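Local atomic coordinates of caprin-2 (Danio rerio, PDB entry 4OUS), a protein that probably acts in canonical Wnt signalling through a C1q domain that assembles as a calcium-bound trimer. Residues P48-Y53 against Q101-D106; L60-S65 against A116-S121; Y69-R74 against W109-R114. The protein carries 1 engineered substitution. All coordinates share one frame; numbering follows the deposited sequence.

Interaction 1: residues P48-Y53 against Q101-D106; sequences PATGAY and QLFQGD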
# COMPACT_ATOMS: atom_id res chain seq x y z
N PRO A 48 -10.64 18.19 8.99
CA PRO A 48 -11.01 19.04 10.12
C PRO A 48 -10.01 20.15 10.41
O PRO A 48 -10.31 21.05 11.20
CB PRO A 48 -11.04 18.06 11.29
CG PRO A 48 -9.95 17.09 10.95
CD PRO A 48 -10.00 16.94 9.44
N ALA A 49 -8.84 20.07 9.80
CA ALA A 49 -7.76 21.00 10.09
C ALA A 49 -6.76 20.96 8.96
O ALA A 49 -6.33 19.88 8.54
CB ALA A 49 -7.09 20.66 11.41
N THR A 50 -6.41 22.13 8.45
CA THR A 50 -5.45 22.23 7.37
C THR A 50 -4.17 21.49 7.76
O THR A 50 -3.71 21.59 8.90
CB THR A 50 -5.19 23.70 7.04
OG1 THR A 50 -6.42 24.27 6.56
CG2 THR A 50 -4.12 23.86 5.98
N GLY A 51 -3.64 20.71 6.84
CA GLY A 51 -2.45 19.92 7.12
C GLY A 51 -2.20 18.87 6.05
O GLY A 51 -2.91 18.81 5.05
N ALA A 52 -1.18 18.06 6.28
CA ALA A 52 -0.81 16.98 5.37
C ALA A 52 -1.41 15.68 5.89
O ALA A 52 -1.28 15.37 7.08
CB ALA A 52 0.70 16.87 5.24
N TYR A 53 -2.05 14.94 4.99
CA TYR A 53 -2.76 13.71 5.31
C TYR A 53 -2.31 12.59 4.38
O TYR A 53 -2.06 12.82 3.20
CB TYR A 53 -4.28 13.91 5.17
CG TYR A 53 -4.89 14.84 6.20
CD1 TYR A 53 -5.62 14.32 7.26
CD2 TYR A 53 -4.73 16.22 6.13
CE1 TYR A 53 -6.19 15.15 8.22
CE2 TYR A 53 -5.29 17.06 7.09
CZ TYR A 53 -6.02 16.51 8.13
OH TYR A 53 -6.58 17.32 9.10
N GLN A 101 -1.81 17.69 0.76
CA GLN A 101 -2.03 18.91 1.52
C GLN A 101 -3.50 19.26 1.44
O GLN A 101 -4.01 19.57 0.36
CB GLN A 101 -1.18 20.05 0.96
CG GLN A 101 -1.38 21.38 1.65
CD GLN A 101 -0.86 21.38 3.07
OE1 GLN A 101 0.27 20.96 3.33
NE2 GLN A 101 -1.68 21.83 4.01
N LEU A 102 -4.19 19.22 2.58
CA LEU A 102 -5.62 19.52 2.62
C LEU A 102 -5.87 20.81 3.37
O LEU A 102 -5.10 21.19 4.25
CB LEU A 102 -6.40 18.39 3.28
CG LEU A 102 -6.30 17.00 2.65
CD1 LEU A 102 -7.16 16.03 3.44
CD2 LEU A 102 -6.71 17.03 1.19
N PHE A 103 -6.97 21.47 3.02
CA PHE A 103 -7.48 22.61 3.76
C PHE A 103 -8.73 22.20 4.49
O PHE A 103 -9.46 21.33 4.02
CB PHE A 103 -7.76 23.78 2.83
CG PHE A 103 -6.54 24.33 2.19
CD1 PHE A 103 -5.88 25.41 2.76
CD2 PHE A 103 -6.02 23.77 1.04
CE1 PHE A 103 -4.74 25.93 2.18
CE2 PHE A 103 -4.88 24.28 0.45
CZ PHE A 103 -4.24 25.36 1.03
N GLN A 104 -8.98 22.81 5.64
CA GLN A 104 -10.17 22.50 6.41
C GLN A 104 -11.40 22.57 5.51
O GLN A 104 -11.59 23.53 4.76
CB GLN A 104 -10.32 23.46 7.59
CG GLN A 104 -11.50 23.11 8.48
CD GLN A 104 -11.59 23.99 9.71
OE1 GLN A 104 -10.66 24.72 10.04
NE2 GLN A 104 -12.72 23.92 10.41
N GLY A 105 -12.21 21.52 5.56
CA GLY A 105 -13.41 21.45 4.75
C GLY A 105 -13.27 20.65 3.47
O GLY A 105 -14.27 20.22 2.90
N ASP A 106 -12.03 20.46 3.00
CA ASP A 106 -11.80 19.60 1.84
C ASP A 106 -12.34 18.20 2.10
O ASP A 106 -12.32 17.72 3.24
CB ASP A 106 -10.31 19.49 1.52
CG ASP A 106 -9.76 20.71 0.81
OD1 ASP A 106 -10.55 21.57 0.37
OD2 ASP A 106 -8.52 20.78 0.68
O HOH W 1 -7.53 24.57 9.87

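Interaction 2: residues L60-S65 against A116-S121; sequences LKLAIS and AIYGSS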
# COMPACT_ATOMS: atom_id res chain seq x y z
N LEU A 60 -10.86 -4.72 -4.07
CA LEU A 60 -10.94 -5.98 -4.80
C LEU A 60 -12.12 -5.94 -5.77
O LEU A 60 -13.23 -5.60 -5.36
CB LEU A 60 -11.10 -7.16 -3.83
CG LEU A 60 -10.93 -8.55 -4.44
CD1 LEU A 60 -9.47 -8.82 -4.76
CD2 LEU A 60 -11.50 -9.62 -3.52
N LYS A 61 -11.88 -6.27 -7.04
CA LYS A 61 -12.96 -6.27 -8.02
C LYS A 61 -13.74 -7.56 -8.03
O LYS A 61 -13.23 -8.62 -7.64
CB LYS A 61 -12.42 -6.00 -9.43
CG LYS A 61 -11.65 -7.16 -10.06
CD LYS A 61 -10.97 -6.77 -11.38
CE LYS A 61 -11.95 -6.31 -12.45
NZ LYS A 61 -12.85 -7.41 -12.90
N LEU A 62 -14.99 -7.48 -8.48
CA LEU A 62 -15.76 -8.68 -8.80
C LEU A 62 -15.09 -9.41 -9.96
O LEU A 62 -14.46 -8.80 -10.83
CB LEU A 62 -17.20 -8.35 -9.17
CG LEU A 62 -18.07 -7.70 -8.09
CD1 LEU A 62 -19.53 -7.66 -8.54
CD2 LEU A 62 -17.94 -8.43 -6.78
N ALA A 63 -15.26 -10.73 -9.96
CA ALA A 63 -14.72 -11.58 -11.01
C ALA A 63 -15.65 -11.55 -12.22
O ALA A 63 -16.33 -12.53 -12.53
CB ALA A 63 -14.53 -13.00 -10.50
N ILE A 64 -15.67 -10.39 -12.88
CA ILE A 64 -16.43 -10.17 -14.09
C ILE A 64 -15.52 -9.54 -15.13
O ILE A 64 -14.46 -9.00 -14.80
CB ILE A 64 -17.65 -9.25 -13.86
CG1 ILE A 64 -17.20 -7.86 -13.38
CG2 ILE A 64 -18.63 -9.88 -12.88
CD1 ILE A 64 -18.33 -6.87 -13.21
N SER A 65 -15.93 -9.61 -16.40
CA SER A 65 -15.15 -9.09 -17.51
C SER A 65 -15.39 -7.60 -17.74
O SER A 65 -15.69 -7.17 -18.85
CB SER A 65 -15.47 -9.87 -18.79
OG SER A 65 -15.21 -11.26 -18.61
N ALA A 116 -16.81 -3.12 -10.71
CA ALA A 116 -17.64 -3.47 -9.58
C ALA A 116 -16.75 -4.02 -8.47
O ALA A 116 -15.72 -4.64 -8.75
CB ALA A 116 -18.71 -4.49 -9.97
N ILE A 117 -17.16 -3.77 -7.23
CA ILE A 117 -16.34 -4.03 -6.05
C ILE A 117 -16.85 -5.21 -5.22
O ILE A 117 -18.05 -5.31 -4.96
CB ILE A 117 -16.29 -2.78 -5.15
CG1 ILE A 117 -15.69 -1.61 -5.94
CG2 ILE A 117 -15.53 -3.05 -3.86
CD1 ILE A 117 -15.70 -0.28 -5.20
N TYR A 118 -15.93 -6.06 -4.79
CA TYR A 118 -16.23 -7.16 -3.90
C TYR A 118 -16.25 -6.74 -2.44
O TYR A 118 -15.27 -6.18 -1.93
CB TYR A 118 -15.19 -8.28 -4.08
CG TYR A 118 -15.52 -9.52 -3.30
CD1 TYR A 118 -16.42 -10.45 -3.80
CD2 TYR A 118 -14.96 -9.75 -2.05
CE1 TYR A 118 -16.74 -11.59 -3.08
CE2 TYR A 118 -15.27 -10.89 -1.33
CZ TYR A 118 -16.16 -11.80 -1.85
OH TYR A 118 -16.47 -12.94 -1.13
N GLY A 119 -17.36 -7.02 -1.77
CA GLY A 119 -17.46 -6.80 -0.34
C GLY A 119 -17.85 -8.07 0.38
O GLY A 119 -18.75 -8.80 -0.05
N SER A 120 -17.16 -8.36 1.48
CA SER A 120 -17.53 -9.46 2.36
C SER A 120 -17.04 -9.18 3.77
O SER A 120 -16.31 -8.22 4.01
CB SER A 120 -16.97 -10.79 1.86
OG SER A 120 -15.62 -10.93 2.26
N SER A 121 -17.43 -10.06 4.69
CA SER A 121 -17.01 -9.93 6.07
C SER A 121 -15.51 -10.09 6.27
O SER A 121 -15.01 -9.80 7.35
CB SER A 121 -17.76 -10.94 6.95
OG SER A 121 -17.39 -12.27 6.60
O HOH W 2 -15.07 -5.11 -12.11

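Interaction 3: residues Y69-R74 against W109-R114; sequences YINLMR and WLRLHR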
# COMPACT_ATOMS: atom_id res chain seq x y z
N TYR A 69 -11.61 0.53 -12.30
CA TYR A 69 -10.91 1.81 -12.25
C TYR A 69 -11.38 2.57 -11.01
O TYR A 69 -12.58 2.81 -10.87
CB TYR A 69 -11.23 2.67 -13.47
CG TYR A 69 -10.63 2.26 -14.80
CD1 TYR A 69 -9.53 2.93 -15.31
CD2 TYR A 69 -11.19 1.24 -15.57
CE1 TYR A 69 -8.99 2.60 -16.53
CE2 TYR A 69 -10.66 0.91 -16.80
CZ TYR A 69 -9.56 1.59 -17.27
OH TYR A 69 -9.01 1.26 -18.50
N ILE A 70 -10.44 2.94 -10.15
CA ILE A 70 -10.71 3.70 -8.94
C ILE A 70 -9.97 5.02 -8.99
O ILE A 70 -8.79 5.05 -9.37
CB ILE A 70 -10.25 2.93 -7.68
CG1 ILE A 70 -10.89 1.54 -7.59
CG2 ILE A 70 -10.52 3.74 -6.42
CD1 ILE A 70 -12.38 1.56 -7.37
N ASN A 71 -10.62 6.11 -8.60
CA ASN A 71 -9.94 7.39 -8.41
C ASN A 71 -10.00 7.82 -6.95
O ASN A 71 -11.07 7.79 -6.34
CB ASN A 71 -10.57 8.52 -9.24
CG ASN A 71 -10.81 8.14 -10.68
OD1 ASN A 71 -11.97 8.04 -11.12
ND2 ASN A 71 -9.74 7.96 -11.44
N LEU A 72 -8.87 8.26 -6.41
CA LEU A 72 -8.86 8.99 -5.15
C LEU A 72 -9.11 10.46 -5.48
O LEU A 72 -8.33 11.08 -6.21
CB LEU A 72 -7.53 8.83 -4.42
CG LEU A 72 -7.40 9.60 -3.10
CD1 LEU A 72 -8.23 8.98 -1.99
CD2 LEU A 72 -5.93 9.75 -2.68
N MET A 73 -10.22 10.98 -4.98
CA MET A 73 -10.70 12.32 -5.26
C MET A 73 -10.41 13.25 -4.10
O MET A 73 -10.55 12.86 -2.94
CB MET A 73 -12.20 12.32 -5.50
CG MET A 73 -12.68 11.29 -6.52
SD MET A 73 -12.12 11.63 -8.21
CE MET A 73 -12.95 13.18 -8.54
N ARG A 74 -10.04 14.49 -4.41
CA ARG A 74 -10.07 15.56 -3.42
C ARG A 74 -11.01 16.61 -3.99
O ARG A 74 -10.74 17.20 -5.04
CB ARG A 74 -8.67 16.12 -3.14
CG ARG A 74 -8.63 17.14 -2.01
CD ARG A 74 -8.84 18.57 -2.49
NE ARG A 74 -7.67 19.12 -3.16
CZ ARG A 74 -7.57 19.37 -4.46
NH1 ARG A 74 -6.45 19.90 -4.93
NH2 ARG A 74 -8.57 19.10 -5.29
N TRP A 109 -12.30 11.16 -1.04
CA TRP A 109 -13.22 10.05 -1.24
C TRP A 109 -12.76 9.21 -2.42
O TRP A 109 -11.92 9.66 -3.21
CB TRP A 109 -14.65 10.56 -1.45
CG TRP A 109 -14.82 11.61 -2.52
CD1 TRP A 109 -14.45 12.93 -2.44
CD2 TRP A 109 -15.42 11.44 -3.81
NE1 TRP A 109 -14.78 13.58 -3.61
CE2 TRP A 109 -15.38 12.69 -4.46
CE3 TRP A 109 -16.00 10.35 -4.48
CZ2 TRP A 109 -15.89 12.88 -5.75
CZ3 TRP A 109 -16.50 10.54 -5.75
CH2 TRP A 109 -16.44 11.80 -6.37
N LEU A 110 -13.28 7.99 -2.52
CA LEU A 110 -12.97 7.13 -3.64
C LEU A 110 -14.14 7.07 -4.61
O LEU A 110 -15.30 6.92 -4.21
CB LEU A 110 -12.63 5.71 -3.18
CG LEU A 110 -11.42 5.56 -2.27
CD1 LEU A 110 -11.23 4.10 -1.91
CD2 LEU A 110 -10.16 6.11 -2.90
N ARG A 111 -13.81 7.18 -5.89
CA ARG A 111 -14.77 7.09 -6.97
C ARG A 111 -14.59 5.77 -7.72
O ARG A 111 -13.48 5.42 -8.13
CB ARG A 111 -14.61 8.26 -7.94
CG ARG A 111 -15.66 8.28 -9.03
CD ARG A 111 -15.58 9.55 -9.86
NE ARG A 111 -14.41 9.55 -10.72
CZ ARG A 111 -14.19 10.48 -11.65
NH1 ARG A 111 -15.05 11.47 -11.81
NH2 ARG A 111 -13.11 10.41 -12.42
N LEU A 112 -15.70 5.06 -7.90
CA LEU A 112 -15.75 3.91 -8.77
C LEU A 112 -15.99 4.42 -10.18
O LEU A 112 -17.11 4.77 -10.54
CB LEU A 112 -16.86 2.95 -8.34
CG LEU A 112 -17.02 1.69 -9.18
CD1 LEU A 112 -15.74 0.88 -9.21
CD2 LEU A 112 -18.18 0.85 -8.65
N HIS A 113 -14.92 4.54 -10.96
CA HIS A 113 -15.06 5.04 -12.31
C HIS A 113 -15.76 4.00 -13.19
O HIS A 113 -16.78 4.29 -13.80
CB HIS A 113 -13.69 5.42 -12.88
CG HIS A 113 -13.71 5.71 -14.34
ND1 HIS A 113 -14.47 6.73 -14.89
CD2 HIS A 113 -13.09 5.10 -15.38
CE1 HIS A 113 -14.30 6.73 -16.20
NE2 HIS A 113 -13.47 5.76 -16.52
N ARG A 114 -15.20 2.79 -13.22
CA ARG A 114 -15.78 1.65 -13.92
C ARG A 114 -15.51 0.40 -13.11
O ARG A 114 -14.56 0.35 -12.32
CB ARG A 114 -15.18 1.48 -15.33
CG ARG A 114 -15.53 2.60 -16.31
CD ARG A 114 -15.04 2.29 -17.73
NE ARG A 114 -15.63 1.04 -18.21
CZ ARG A 114 -15.00 0.11 -18.92
NH1 ARG A 114 -13.74 0.28 -19.29
NH2 ARG A 114 -15.64 -1.00 -19.24

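Interaction 1: residues P48-Y53 against Q101-D106
The Tyr53 ring and the Leu102 side chain cross at about a right angle, with Leu102 CD1 approaching obliquely to 3.6 Å from Tyr53 CD2. At the rim of the same ring, in its plane, lies Ala49 O; Tyr53 OH donates to it over 2.6 Å along a lone pair, tying the ring back to the loop just ahead of its own strand. The Phe103 ring has Asp106 OD2 at its edge, in plane, while Thr50 CG2 comes in obliquely. Thr50 carries much of the contact. Thr50 OG1 stands beside the backbone N, anti to the carbonyl carbon (chi1 -63°), and accepts Gln104 N at 3.1 Å; Thr50 CG2 lies 3.7 Å from Gln101 NE2. Next to it, Gly51 and Leu102 form an antiparallel hydrogen-bonded pair, with Leu102 N 2.8 Å from Gly51 O and Gly51 N 3.0 Å from Leu102 O. Phe103 to Asp106 make a type II turn, braced by Phe103 N donating to Asp106 OD2 from above the carboxylate plane. A water links Thr50 N to Gln104 OE1. This is the end of an antiparallel strand pair, 51-60 with 93-102, running into a type II turn in the C1q-domain beta sandwich, and Ala52 packs on Leu34 of the second subunit. Where strand pairing ends, a threonine hydroxyl, a carboxylate and a water take over, so the NH groups of Thr50, Phe103 and Gln104 keep acceptors.

Interaction 2: residues L60-S65 against A116-S121
Leu62 leans across onto Ala116 and Tyr118. Leu62 CB lies near Ala116 O; Leu62 CG, anti to the carbonyl carbon (chi1 -63°), comes to 3.8 Å from Ala116 CB. There the chain forks. Leu62 CD1 presses on the Ala116 methyl, 3.6 Å from its CB, whereas Leu62 CD2 swings to 3.6 Å from Tyr118 CA and meets the edge of the tyrosine ring near its plane. Ile64 CD1 reaches the same Ala116 CB, and Leu60 runs alongside Tyr118, pointing the same way, its CD2 3.8 Å from Tyr118 CD2. Two backbone bonds flank the bridge between Lys61 and Ile117. Tyr118 N donates almost straight to Leu60 O over 2.8 Å, and Leu62 N reaches Ala116 O at 2.9 Å from well above the carbonyl plane. Lys61 NZ curls back to Leu62 O at 3.0 Å and also bonds Val66 O; a water, held weakly by this NZ, accepts from Ala116 N. His91 meets the Tyr118 ring edge-to-face, Leu60 packs on Tyr83 of the third subunit, and the Leu60 side chain is about 8 Å from a bound calcium ion. Two loops of the C1q domain, one leaving strand 51-60 and the other leading to strand 125-134, are thus pinned by a short backbone bridge clad in aliphatic carbon, with the lysine ammonium bonded to loop carbonyls, which probably offsets part of its charge.

Interaction 3: residues Y69-R74 against W109-R114
Tyr69-Arg114, Asn71-Arg111 and Met73-Trp109 are hydrogen-bonded pairs of two antiparallel strands, whose axes approach to 4.7 Å at 149° between directions and whose register slips at a classic beta bulge, where His113 and Arg114 both face Tyr69. Trp109 CG sits between the backbone N and the carbonyl carbon (chi1 52°), which brings one face of the indole under Met73, the two side chains crossing obliquely. Met73 CB stands 3.5 Å from the centroid of the five-membered ring of Trp109, a CH-pi contact 18° off the normal. Met73 SD rides higher, 4.9 Å from the centroid of the six-membered ring of Trp109, and also lies over the Arg111 guanidinium. That group lies alongside Asn71: NE and NH2 of Arg111 are each 2.9 Å from Asn71 OD1, which lies in the guanidinium plane and takes both donors from one face of its own amide. Farther along, His113 meets Tyr69 in an offset edge-to-face pair, its edge toward the tyrosine face, ring centroids 5.5 Å apart. Asn71 ND2 bonds Ser81 OG, which, with OD1 held by the arginine, probably fixes the amide's orientation, and His113 ND1 bonds Asp22. Trp122 of the second subunit packs on Asn71 and Arg111 and meets His113 edge-to-face. On the reverse side Leu72 CD1 touches Leu110 CD2 at 3.6 Å, Ile70 meets Leu112, and Phe57 of strand 51-60 packs on Ile70, Leu72 and Leu110. With an alanine at Trp109 the indole is gone, and Met73 would probably be free to shift while Asn75 O lost its donor. The paired strands thus present two chemistries: leucine and isoleucine toward the interior of the beta sandwich, and a linked amide, guanidinium and aromatic array toward the neighbouring subunit.

Interaction 3 is the buried one, near the middle of the chain, while interactions 1 and 2 sit at opposite ends of the domain, their centres 31 Å apart, and are only partly buried. Interaction 1 holds strands 51-60 and 93-102 of one sheet, interaction 3 strands 68-74 and 107-114 of the other; Arg74 touches Leu102 and Asp106 where the two meet. Interaction 2 joins loops and encloses interaction 3 along the chain, with Ile117 packing on Leu112. Chemistry follows place: a bulged antiparallel ladder and sulfur, aromatic and guanidinium contacts in interaction 3, a polar turn with one bridging water in interaction 1, leucine packing in interaction 2. Interactions 1 and 3 border the second subunit, interaction 2 the third.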